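Local coordinates for protein peptidase S15/CocE/NonD (PDB 4PF1) that probably acts as a serine aminopeptidase of the alpha/beta hydrolase fold, removing residues from the amino ends of peptides, at residues Y428-Y438 and S578-Q589; W456-A465 and L521-S529. One frame throughout, in Å; residues are numbered along the deposited sequence.

Contact 1 of 2, residues Y428-Y438 and S578-Q589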
loop_
_atom_site.group_PDB
_atom_site.type_symbol
_atom_site.label_atom_id
_atom_site.label_comp_id
_atom_site.label_asym_id
_atom_site.label_seq_id
_atom_site.Cartn_x
_atom_site.Cartn_y
_atom_site.Cartn_z
ATOM N N TYR A 428 -31.544 12.740 -23.906
ATOM C CA TYR A 428 -30.592 11.626 -23.932
ATOM C C TYR A 428 -31.325 10.317 -24.204
ATOM O O TYR A 428 -32.537 10.224 -23.980
ATOM C CB TYR A 428 -29.757 11.537 -22.638
ATOM C CG TYR A 428 -30.492 11.019 -21.419
ATOM C CD1 TYR A 428 -31.300 11.859 -20.659
ATOM C CD2 TYR A 428 -30.309 9.713 -20.972
ATOM C CE1 TYR A 428 -31.901 11.418 -19.482
ATOM C CE2 TYR A 428 -30.941 9.247 -19.820
ATOM C CZ TYR A 428 -31.737 10.104 -19.077
ATOM O OH TYR A 428 -32.359 9.658 -17.936
ATOM N N VAL A 429 -30.592 9.310 -24.698
ATOM C CA VAL A 429 -31.163 7.999 -24.977
ATOM C C VAL A 429 -30.656 7.007 -23.929
ATOM O O VAL A 429 -29.442 6.858 -23.746
ATOM C CB VAL A 429 -30.875 7.517 -26.427
ATOM C CG1 VAL A 429 -31.445 6.119 -26.668
ATOM C CG2 VAL A 429 -31.425 8.504 -27.456
ATOM N N SER A 430 -31.590 6.346 -23.231
ATOM C CA SER A 430 -31.255 5.328 -22.247
ATOM C C SER A 430 -31.397 3.949 -22.880
ATOM O O SER A 430 -32.488 3.579 -23.331
ATOM C CB SER A 430 -32.139 5.458 -21.014
ATOM O OG SER A 430 -31.992 4.330 -20.166
ATOM N N ASP A 431 -30.290 3.203 -22.944
ATOM C CA ASP A 431 -30.265 1.884 -23.560
ATOM C C ASP A 431 -30.145 0.786 -22.486
ATOM O O ASP A 431 -29.076 0.623 -21.887
ATOM C CB ASP A 431 -29.109 1.796 -24.582
ATOM C CG ASP A 431 -29.026 0.495 -25.368
ATOM O OD1 ASP A 431 -29.986 -0.305 -25.304
ATOM O OD2 ASP A 431 -28.013 0.290 -26.062
ATOM N N PRO A 432 -31.218 -0.019 -22.273
ATOM C CA PRO A 432 -31.145 -1.094 -21.262
ATOM C C PRO A 432 -30.112 -2.181 -21.600
ATOM O O PRO A 432 -29.694 -2.906 -20.702
ATOM C CB PRO A 432 -32.571 -1.661 -21.242
ATOM C CG PRO A 432 -33.425 -0.583 -21.843
ATOM C CD PRO A 432 -32.559 0.044 -22.884
ATOM N N ALA A 433 -29.677 -2.279 -22.880
ATOM C CA ALA A 433 -28.633 -3.238 -23.279
ATOM C C ALA A 433 -27.259 -2.756 -22.774
ATOM O O ALA A 433 -26.345 -3.563 -22.608
ATOM C CB ALA A 433 -28.617 -3.411 -24.795
ATOM N N LYS A 434 -27.138 -1.439 -22.493
ATOM C CA LYS A 434 -25.929 -0.823 -21.935
ATOM C C LYS A 434 -26.288 -0.023 -20.656
ATOM O O LYS A 434 -26.263 1.211 -20.677
ATOM C CB LYS A 434 -25.244 0.074 -22.982
ATOM C CG LYS A 434 -24.416 -0.698 -23.996
ATOM C CD LYS A 434 -23.868 0.226 -25.061
ATOM C CE LYS A 434 -22.834 -0.453 -25.912
ATOM N NZ LYS A 434 -22.578 0.299 -27.163
ATOM N N PRO A 435 -26.683 -0.693 -19.538
ATOM C CA PRO A 435 -27.048 0.076 -18.336
ATOM C C PRO A 435 -25.852 0.803 -17.733
ATOM O O PRO A 435 -24.716 0.329 -17.830
ATOM C CB PRO A 435 -27.600 -0.987 -17.384
ATOM C CG PRO A 435 -26.979 -2.258 -17.828
ATOM C CD PRO A 435 -26.794 -2.150 -19.305
ATOM N N VAL A 436 -26.109 1.966 -17.132
ATOM C CA VAL A 436 -25.075 2.782 -16.493
ATOM C C VAL A 436 -24.562 2.042 -15.228
ATOM O O VAL A 436 -25.367 1.698 -14.355
ATOM C CB VAL A 436 -25.594 4.214 -16.155
ATOM C CG1 VAL A 436 -24.474 5.085 -15.593
ATOM C CG2 VAL A 436 -26.228 4.881 -17.375
ATOM N N PRO A 437 -23.244 1.756 -15.121
ATOM C CA PRO A 437 -22.749 1.085 -13.909
ATOM C C PRO A 437 -22.788 2.035 -12.704
ATOM O O PRO A 437 -22.345 3.181 -12.817
ATOM C CB PRO A 437 -21.333 0.663 -14.291
ATOM C CG PRO A 437 -20.913 1.631 -15.338
ATOM C CD PRO A 437 -22.144 2.071 -16.062
ATOM N N TYR A 438 -23.379 1.579 -11.562
ATOM C CA TYR A 438 -23.523 2.406 -10.347
ATOM C C TYR A 438 -22.154 2.785 -9.777
ATOM O O TYR A 438 -22.028 3.797 -9.088
ATOM C CB TYR A 438 -24.407 1.711 -9.287
ATOM C CG TYR A 438 -23.716 0.708 -8.386
ATOM C CD1 TYR A 438 -23.279 -0.518 -8.881
ATOM C CD2 TYR A 438 -23.636 0.918 -7.011
ATOM C CE1 TYR A 438 -22.687 -1.468 -8.045
ATOM C CE2 TYR A 438 -23.068 -0.033 -6.162
ATOM C CZ TYR A 438 -22.589 -1.223 -6.684
ATOM O OH TYR A 438 -22.033 -2.162 -5.848
ATOM N N SER A 578 -30.968 6.939 -16.119
ATOM C CA SER A 578 -32.122 6.030 -16.116
ATOM C C SER A 578 -31.794 4.577 -15.694
ATOM O O SER A 578 -32.654 3.695 -15.813
ATOM C CB SER A 578 -32.795 6.032 -17.482
ATOM O OG SER A 578 -33.523 7.228 -17.694
ATOM N N SER A 579 -30.579 4.342 -15.176
ATOM C CA SER A 579 -30.142 3.034 -14.683
ATOM C C SER A 579 -29.020 3.199 -13.655
ATOM O O SER A 579 -28.295 4.194 -13.684
ATOM C CB SER A 579 -29.697 2.128 -15.830
ATOM O OG SER A 579 -28.729 2.740 -16.663
ATOM N N TRP A 580 -28.923 2.239 -12.722
ATOM C CA TRP A 580 -27.964 2.193 -11.610
ATOM C C TRP A 580 -27.663 0.713 -11.354
ATOM O O TRP A 580 -28.124 0.133 -10.372
ATOM C CB TRP A 580 -28.606 2.863 -10.376
ATOM C CG TRP A 580 -27.824 3.969 -9.731
ATOM C CD1 TRP A 580 -26.596 4.444 -10.095
ATOM C CD2 TRP A 580 -28.219 4.719 -8.575
ATOM N NE1 TRP A 580 -26.205 5.452 -9.242
ATOM C CE2 TRP A 580 -27.180 5.635 -8.293
ATOM C CE3 TRP A 580 -29.358 4.711 -7.750
ATOM C CZ2 TRP A 580 -27.250 6.539 -7.226
ATOM C CZ3 TRP A 580 -29.424 5.605 -6.691
ATOM C CH2 TRP A 580 -28.377 6.500 -6.433
ATOM N N PHE A 581 -26.927 0.100 -12.288
ATOM C CA PHE A 581 -26.703 -1.340 -12.412
ATOM C C PHE A 581 -25.300 -1.805 -11.927
ATOM O O PHE A 581 -24.340 -1.057 -12.081
ATOM C CB PHE A 581 -26.888 -1.695 -13.903
ATOM C CG PHE A 581 -27.175 -3.137 -14.213
ATOM C CD1 PHE A 581 -28.443 -3.668 -14.009
ATOM C CD2 PHE A 581 -26.180 -3.969 -14.711
ATOM C CE1 PHE A 581 -28.706 -5.015 -14.275
ATOM C CE2 PHE A 581 -26.444 -5.314 -14.980
ATOM C CZ PHE A 581 -27.709 -5.826 -14.766
ATOM N N PRO A 582 -25.134 -3.037 -11.357
ATOM C CA PRO A 582 -26.129 -4.109 -11.147
ATOM C C PRO A 582 -26.882 -4.045 -9.816
ATOM O O PRO A 582 -27.728 -4.907 -9.576
ATOM C CB PRO A 582 -25.272 -5.375 -11.228
ATOM C CG PRO A 582 -23.962 -4.959 -10.623
ATOM C CD PRO A 582 -23.782 -3.487 -10.959
ATOM N N LEU A 583 -26.573 -3.048 -8.947
ATOM C CA LEU A 583 -27.240 -2.877 -7.646
ATOM C C LEU A 583 -28.758 -2.891 -7.832
ATOM O O LEU A 583 -29.441 -3.674 -7.181
ATOM C CB LEU A 583 -26.774 -1.575 -6.951
ATOM C CG LEU A 583 -27.406 -1.226 -5.576
ATOM C CD1 LEU A 583 -27.335 -2.411 -4.585
ATOM C CD2 LEU A 583 -26.743 -0.010 -4.973
ATOM N N TYR A 584 -29.263 -2.092 -8.785
ATOM C CA TYR A 584 -30.682 -2.076 -9.127
ATOM C C TYR A 584 -30.905 -2.816 -10.432
ATOM O O TYR A 584 -30.098 -2.677 -11.355
ATOM C CB TYR A 584 -31.205 -0.634 -9.234
ATOM C CG TYR A 584 -31.194 0.100 -7.915
ATOM C CD1 TYR A 584 -30.095 0.860 -7.525
ATOM C CD2 TYR A 584 -32.266 -0.001 -7.032
ATOM C CE1 TYR A 584 -30.069 1.513 -6.295
ATOM C CE2 TYR A 584 -32.258 0.663 -5.809
ATOM C CZ TYR A 584 -31.150 1.405 -5.436
ATOM O OH TYR A 584 -31.135 2.049 -4.228
ATOM N N ASP A 585 -31.993 -3.605 -10.527
ATOM C CA ASP A 585 -32.306 -4.291 -11.780
ATOM C C ASP A 585 -32.760 -3.253 -12.822
ATOM O O ASP A 585 -33.218 -2.168 -12.448
ATOM C CB ASP A 585 -33.354 -5.410 -11.583
ATOM C CG ASP A 585 -34.735 -4.975 -11.121
ATOM O OD1 ASP A 585 -34.871 -3.833 -10.636
ATOM O OD2 ASP A 585 -35.667 -5.796 -11.200
ATOM N N ARG A 586 -32.560 -3.548 -14.109
ATOM C CA ARG A 586 -32.907 -2.612 -15.179
ATOM C C ARG A 586 -34.394 -2.468 -15.349
ATOM O O ARG A 586 -35.127 -3.465 -15.320
ATOM C CB ARG A 586 -32.326 -3.065 -16.526
ATOM C CG ARG A 586 -30.823 -3.223 -16.563
ATOM C CD ARG A 586 -30.392 -4.005 -17.786
ATOM N NE ARG A 586 -31.030 -5.323 -17.866
ATOM C CZ ARG A 586 -31.390 -5.911 -19.004
ATOM N NH1 ARG A 586 -31.186 -5.305 -20.166
ATOM N NH2 ARG A 586 -31.962 -7.104 -18.987
ATOM N N ASN A 587 -34.840 -1.240 -15.612
ATOM C CA ASN A 587 -36.215 -1.009 -15.996
ATOM C C ASN A 587 -36.309 -1.365 -17.486
ATOM O O ASN A 587 -35.459 -0.914 -18.264
ATOM C CB ASN A 587 -36.636 0.438 -15.726
ATOM C CG ASN A 587 -38.126 0.657 -15.831
ATOM O OD1 ASN A 587 -38.735 0.492 -16.894
ATOM N ND2 ASN A 587 -38.746 1.035 -14.726
ATOM N N PRO A 588 -37.272 -2.225 -17.903
ATOM C CA PRO A 588 -37.347 -2.604 -19.331
ATOM C C PRO A 588 -37.615 -1.419 -20.261
ATOM O O PRO A 588 -37.261 -1.473 -21.439
ATOM C CB PRO A 588 -38.504 -3.613 -19.373
ATOM C CG PRO A 588 -38.685 -4.061 -17.957
ATOM C CD PRO A 588 -38.328 -2.888 -17.114
ATOM N N GLN A 589 -38.215 -0.338 -19.716
ATOM C CA GLN A 589 -38.579 0.908 -20.408
ATOM C C GLN A 589 -39.824 0.699 -21.309
ATOM O O GLN A 589 -40.229 1.597 -22.045
ATOM C CB GLN A 589 -37.385 1.562 -21.137
ATOM C CG GLN A 589 -36.269 1.917 -20.146
ATOM C CD GLN A 589 -35.103 2.700 -20.681
ATOM O OE1 GLN A 589 -34.376 3.332 -19.914
ATOM N NE2 GLN A 589 -34.833 2.618 -21.978
HETATM O O HOH W 1 -29.643 3.933 -18.954
HETATM O O HOH W 2 -23.276 6.200 -9.479
#

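Contact 2 of 2, residues W456-A465 and L521-S529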
loop_
_atom_site.group_PDB
_atom_site.type_symbol
_atom_site.label_atom_id
_atom_site.label_comp_id
_atom_site.label_asym_id
_atom_site.label_seq_id
_atom_site.Cartn_x
_atom_site.Cartn_y
_atom_site.Cartn_z
ATOM N N TRP A 456 -19.046 3.660 -1.302
ATOM C CA TRP A 456 -19.661 3.935 -2.604
ATOM C C TRP A 456 -20.524 5.209 -2.677
ATOM O O TRP A 456 -20.512 5.861 -3.720
ATOM C CB TRP A 456 -20.419 2.697 -3.127
ATOM C CG TRP A 456 -21.924 2.728 -3.113
ATOM C CD1 TRP A 456 -22.740 2.048 -2.258
ATOM C CD2 TRP A 456 -22.773 3.243 -4.150
ATOM N NE1 TRP A 456 -24.052 2.172 -2.653
ATOM C CE2 TRP A 456 -24.103 2.918 -3.803
ATOM C CE3 TRP A 456 -22.543 3.995 -5.317
ATOM C CZ2 TRP A 456 -25.200 3.334 -4.566
ATOM C CZ3 TRP A 456 -23.630 4.405 -6.073
ATOM C CH2 TRP A 456 -24.939 4.069 -5.703
ATOM N N LEU A 457 -21.211 5.606 -1.591
ATOM C CA LEU A 457 -22.065 6.797 -1.649
ATOM C C LEU A 457 -21.279 8.129 -1.734
ATOM O O LEU A 457 -21.894 9.168 -1.988
ATOM C CB LEU A 457 -23.082 6.835 -0.497
ATOM C CG LEU A 457 -24.277 5.869 -0.640
ATOM C CD1 LEU A 457 -25.254 6.065 0.483
ATOM C CD2 LEU A 457 -24.996 6.049 -1.984
ATOM N N VAL A 458 -19.934 8.095 -1.582
ATOM C CA VAL A 458 -19.101 9.297 -1.739
ATOM C C VAL A 458 -18.189 9.150 -2.989
ATOM O O VAL A 458 -17.257 9.934 -3.169
ATOM C CB VAL A 458 -18.303 9.704 -0.458
ATOM C CG1 VAL A 458 -19.245 10.046 0.690
ATOM C CG2 VAL A 458 -17.293 8.636 -0.042
ATOM N N ASP A 459 -18.510 8.177 -3.877
ATOM C CA ASP A 459 -17.768 7.919 -5.120
ATOM C C ASP A 459 -17.696 9.149 -6.023
ATOM O O ASP A 459 -18.641 9.941 -6.073
ATOM C CB ASP A 459 -18.436 6.782 -5.917
ATOM C CG ASP A 459 -17.891 5.385 -5.693
ATOM O OD1 ASP A 459 -17.032 5.214 -4.797
ATOM O OD2 ASP A 459 -18.323 4.462 -6.411
ATOM N N ASP A 460 -16.591 9.272 -6.775
ATOM C CA ASP A 460 -16.417 10.310 -7.781
ATOM C C ASP A 460 -17.376 10.001 -8.932
ATOM O O ASP A 460 -17.412 8.872 -9.420
ATOM C CB ASP A 460 -14.943 10.364 -8.248
ATOM C CG ASP A 460 -14.639 11.354 -9.358
ATOM O OD1 ASP A 460 -15.327 12.401 -9.432
ATOM O OD2 ASP A 460 -13.680 11.114 -10.116
ATOM N N GLN A 461 -18.226 10.965 -9.279
ATOM C CA GLN A 461 -19.233 10.777 -10.318
ATOM C C GLN A 461 -18.760 11.326 -11.681
ATOM O O GLN A 461 -19.575 11.481 -12.592
ATOM C CB GLN A 461 -20.580 11.400 -9.888
ATOM C CG GLN A 461 -21.229 10.709 -8.664
ATOM C CD GLN A 461 -21.431 9.220 -8.853
ATOM O OE1 GLN A 461 -22.251 8.776 -9.660
ATOM N NE2 GLN A 461 -20.679 8.411 -8.107
ATOM N N ARG A 462 -17.439 11.529 -11.845
ATOM C CA ARG A 462 -16.868 11.983 -13.117
ATOM C C ARG A 462 -17.029 10.920 -14.228
ATOM O O ARG A 462 -17.143 11.290 -15.400
ATOM C CB ARG A 462 -15.386 12.359 -12.956
ATOM C CG ARG A 462 -15.166 13.827 -12.580
ATOM C CD ARG A 462 -13.696 14.196 -12.472
ATOM N NE ARG A 462 -13.045 13.532 -11.341
ATOM C CZ ARG A 462 -11.938 13.969 -10.746
ATOM N NH1 ARG A 462 -11.347 15.081 -11.162
ATOM N NH2 ARG A 462 -11.423 13.302 -9.721
ATOM N N HIS A 463 -17.068 9.607 -13.853
ATOM C CA HIS A 463 -17.195 8.493 -14.805
ATOM C C HIS A 463 -18.560 8.491 -15.522
ATOM O O HIS A 463 -18.635 8.080 -16.680
ATOM C CB HIS A 463 -16.906 7.131 -14.132
ATOM C CG HIS A 463 -17.988 6.608 -13.232
ATOM N ND1 HIS A 463 -18.866 5.620 -13.659
ATOM C CD2 HIS A 463 -18.243 6.884 -11.931
ATOM C CE1 HIS A 463 -19.640 5.353 -12.618
ATOM N NE2 HIS A 463 -19.312 6.093 -11.559
ATOM N N THR A 464 -19.607 9.011 -14.864
ATOM C CA THR A 464 -20.938 9.126 -15.460
ATOM C C THR A 464 -21.122 10.507 -16.103
ATOM O O THR A 464 -21.933 10.647 -17.013
ATOM C CB THR A 464 -22.036 8.851 -14.419
ATOM O OG1 THR A 464 -21.813 9.658 -13.266
ATOM C CG2 THR A 464 -22.108 7.396 -14.023
ATOM N N ALA A 465 -20.366 11.521 -15.638
ATOM C CA ALA A 465 -20.458 12.901 -16.135
ATOM C C ALA A 465 -20.184 13.021 -17.644
ATOM O O ALA A 465 -20.844 13.819 -18.315
ATOM C CB ALA A 465 -19.502 13.798 -15.369
ATOM N N LEU A 521 -7.483 15.458 -5.130
ATOM C CA LEU A 521 -8.935 15.648 -5.085
ATOM C C LEU A 521 -9.445 16.804 -5.966
ATOM O O LEU A 521 -10.612 17.186 -5.853
ATOM C CB LEU A 521 -9.405 15.836 -3.634
ATOM C CG LEU A 521 -9.351 14.583 -2.761
ATOM C CD1 LEU A 521 -10.047 14.815 -1.440
ATOM C CD2 LEU A 521 -9.956 13.383 -3.476
ATOM N N GLY A 522 -8.597 17.305 -6.864
ATOM C CA GLY A 522 -8.970 18.371 -7.787
ATOM C C GLY A 522 -9.957 17.898 -8.836
ATOM O O GLY A 522 -9.701 16.904 -9.525
ATOM N N GLY A 523 -11.104 18.578 -8.915
ATOM C CA GLY A 523 -12.171 18.258 -9.861
ATOM C C GLY A 523 -13.136 17.184 -9.399
ATOM O O GLY A 523 -14.148 16.937 -10.060
ATOM N N TYR A 524 -12.831 16.546 -8.253
ATOM C CA TYR A 524 -13.585 15.456 -7.631
ATOM C C TYR A 524 -15.089 15.781 -7.538
ATOM O O TYR A 524 -15.486 16.790 -6.948
ATOM C CB TYR A 524 -12.960 15.150 -6.248
ATOM C CG TYR A 524 -13.705 14.234 -5.296
ATOM C CD1 TYR A 524 -14.292 13.052 -5.747
ATOM C CD2 TYR A 524 -13.665 14.452 -3.921
ATOM C CE1 TYR A 524 -14.915 12.169 -4.862
ATOM C CE2 TYR A 524 -14.264 13.566 -3.027
ATOM C CZ TYR A 524 -14.894 12.429 -3.501
ATOM O OH TYR A 524 -15.496 11.573 -2.609
ATOM N N GLN A 525 -15.901 14.951 -8.208
ATOM C CA GLN A 525 -17.356 15.068 -8.235
ATOM C C GLN A 525 -17.940 14.167 -7.145
ATOM O O GLN A 525 -18.472 13.086 -7.426
ATOM C CB GLN A 525 -17.910 14.713 -9.627
ATOM C CG GLN A 525 -17.670 15.805 -10.670
ATOM C CD GLN A 525 -18.286 15.486 -12.013
ATOM O OE1 GLN A 525 -19.177 14.645 -12.137
ATOM N NE2 GLN A 525 -17.859 16.198 -13.047
ATOM N N GLN A 526 -17.778 14.601 -5.890
ATOM C CA GLN A 526 -18.198 13.866 -4.704
ATOM C C GLN A 526 -19.713 13.767 -4.609
ATOM O O GLN A 526 -20.380 14.781 -4.386
ATOM C CB GLN A 526 -17.644 14.550 -3.445
ATOM C CG GLN A 526 -17.956 13.808 -2.142
ATOM C CD GLN A 526 -18.323 14.755 -1.029
ATOM O OE1 GLN A 526 -17.620 15.741 -0.750
ATOM N NE2 GLN A 526 -19.430 14.471 -0.363
ATOM N N MET A 527 -20.255 12.536 -4.712
ATOM C CA MET A 527 -21.687 12.319 -4.533
ATOM C C MET A 527 -22.045 12.643 -3.081
ATOM O O MET A 527 -21.266 12.329 -2.174
ATOM C CB MET A 527 -22.090 10.891 -4.911
ATOM C CG MET A 527 -23.580 10.755 -5.186
ATOM S SD MET A 527 -23.985 9.333 -6.219
ATOM C CE MET A 527 -23.770 7.993 -5.020
ATOM N N LEU A 528 -23.170 13.341 -2.870
ATOM C CA LEU A 528 -23.563 13.809 -1.540
ATOM C C LEU A 528 -24.938 13.271 -1.119
ATOM O O LEU A 528 -25.116 12.880 0.036
ATOM C CB LEU A 528 -23.552 15.352 -1.532
ATOM C CG LEU A 528 -23.804 16.040 -0.198
ATOM C CD1 LEU A 528 -22.568 15.993 0.693
ATOM C CD2 LEU A 528 -24.239 17.462 -0.412
ATOM N N SER A 529 -25.905 13.278 -2.043
ATOM C CA SER A 529 -27.259 12.776 -1.808
ATOM C C SER A 529 -27.839 12.317 -3.124
ATOM O O SER A 529 -27.921 13.105 -4.061
ATOM C CB SER A 529 -28.134 13.852 -1.173
ATOM O OG SER A 529 -29.473 13.414 -1.023
HETATM O O HOH W 3 -9.147 14.413 -8.693
#

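Contact 1 of 2, residues Y428-Y438 and S578-Q589
Gln589 meets Ser430 with both ends of its amide: OE1 accepts from Ser430 OG at 2.6 Å, in the carbonyl plane on a lone pair, while NE2 donates to Ser430 O at 2.9 Å, arriving from above that carbonyl's plane. An extended chain beyond CG carries the amide this far, and Pro432 CG rests against NE2. Replacing Gln589 with a leucine would probably leave Ser430 O and OG without these mates and let the serine hydroxyl turn. Arg586 bends at chi3 (-57°) to bring NH1 to Pro432 O, 2.9 Å away; its NH2 goes to Gly239 O. Ser579 OG receives the backbone N of Val436 at 2.8 Å, and a water joins this hydroxyl to Ser430 OG. Beyond it, Phe581 N binds Val436 O and Tyr438 N binds Phe581 O, a single beta bridge centred on Pro437, whose ring nitrogen has no hydrogen to give. Pro435 CG lies over one face of the Phe581 ring, and Leu583 CB sits over the centre of the Tyr438 ring, 3.9 Å from its centroid. Prolines suit this irregular chain by stiffening it and offering compact apolar rings, while hydroxyl, amide and guanidinium groups meet backbone atoms where strand 425-430 gives way to a loop.

Contact 2 of 2, residues W456-A465 and L521-S529
The Arg462 guanidinium lies with one face on the backbone of the 521-524 turn, where Gly523 C stands 3.2 Å above its plane and Tyr524 N beside it. At its edge, in plane, is Asp460 OD2, which takes NE at 2.8 Å through its syn lone pair and NH2 from above the carboxylate; NH1 reaches Gly522 O at 3.0 Å. The Tyr524 ring turns its edge to Asp460 CB, while Gln526 CB covers part of one face, and the Tyr524 hydroxyl gives a very short bond to Val458 O. The turn is type II, and glycine suits position 523 because phi is positive there and a side chain would run into Arg462 NH1. From it the chain enters strand 525-534, an outer strand of the four-stranded antiparallel sheet in the C-terminal non-catalytic region, against which 458-461 makes one beta bridge, Asp460 with Gln526: Gln461 N donates to Gln525 O at 2.8 Å and Met527 N more weakly to Asp459 O. Asp460 OD1 also takes Gln525 N, on its anti side but 33° out of the carboxylate plane. Met527, bent at chi3, sends CE to Trp456 CZ3, 3.7 Å away, and to Leu457 CD2, while SD lies against the Gln461 amide, whose OE1 is held by Lys506.

In the fold
Contact 2 is nested along the chain within the loop closed by contact 1: 428-438 leads to 456-465, then to 521-529, and 578-589 comes last. Their centres are about 19 Å apart, and all four segments belong to the C-terminal non-catalytic region. Strand 571-577, which precedes 578-589, and strand 525-534 of contact 2 are members of one four-stranded antiparallel sheet. The contacts touch directly where Leu583 and Tyr438 O pack on Trp456 and Val436 meets Thr464. Contact 1 also packs on helices 204-215 and 231-238, and both meet the second subunit, Lys434 bonding to Val470 O there. Contact 1 thus joins the end of strand 425-430, from the other antiparallel sheet, to the loop after strand 571-577, while contact 2 lays 456-465 along strand 525-534.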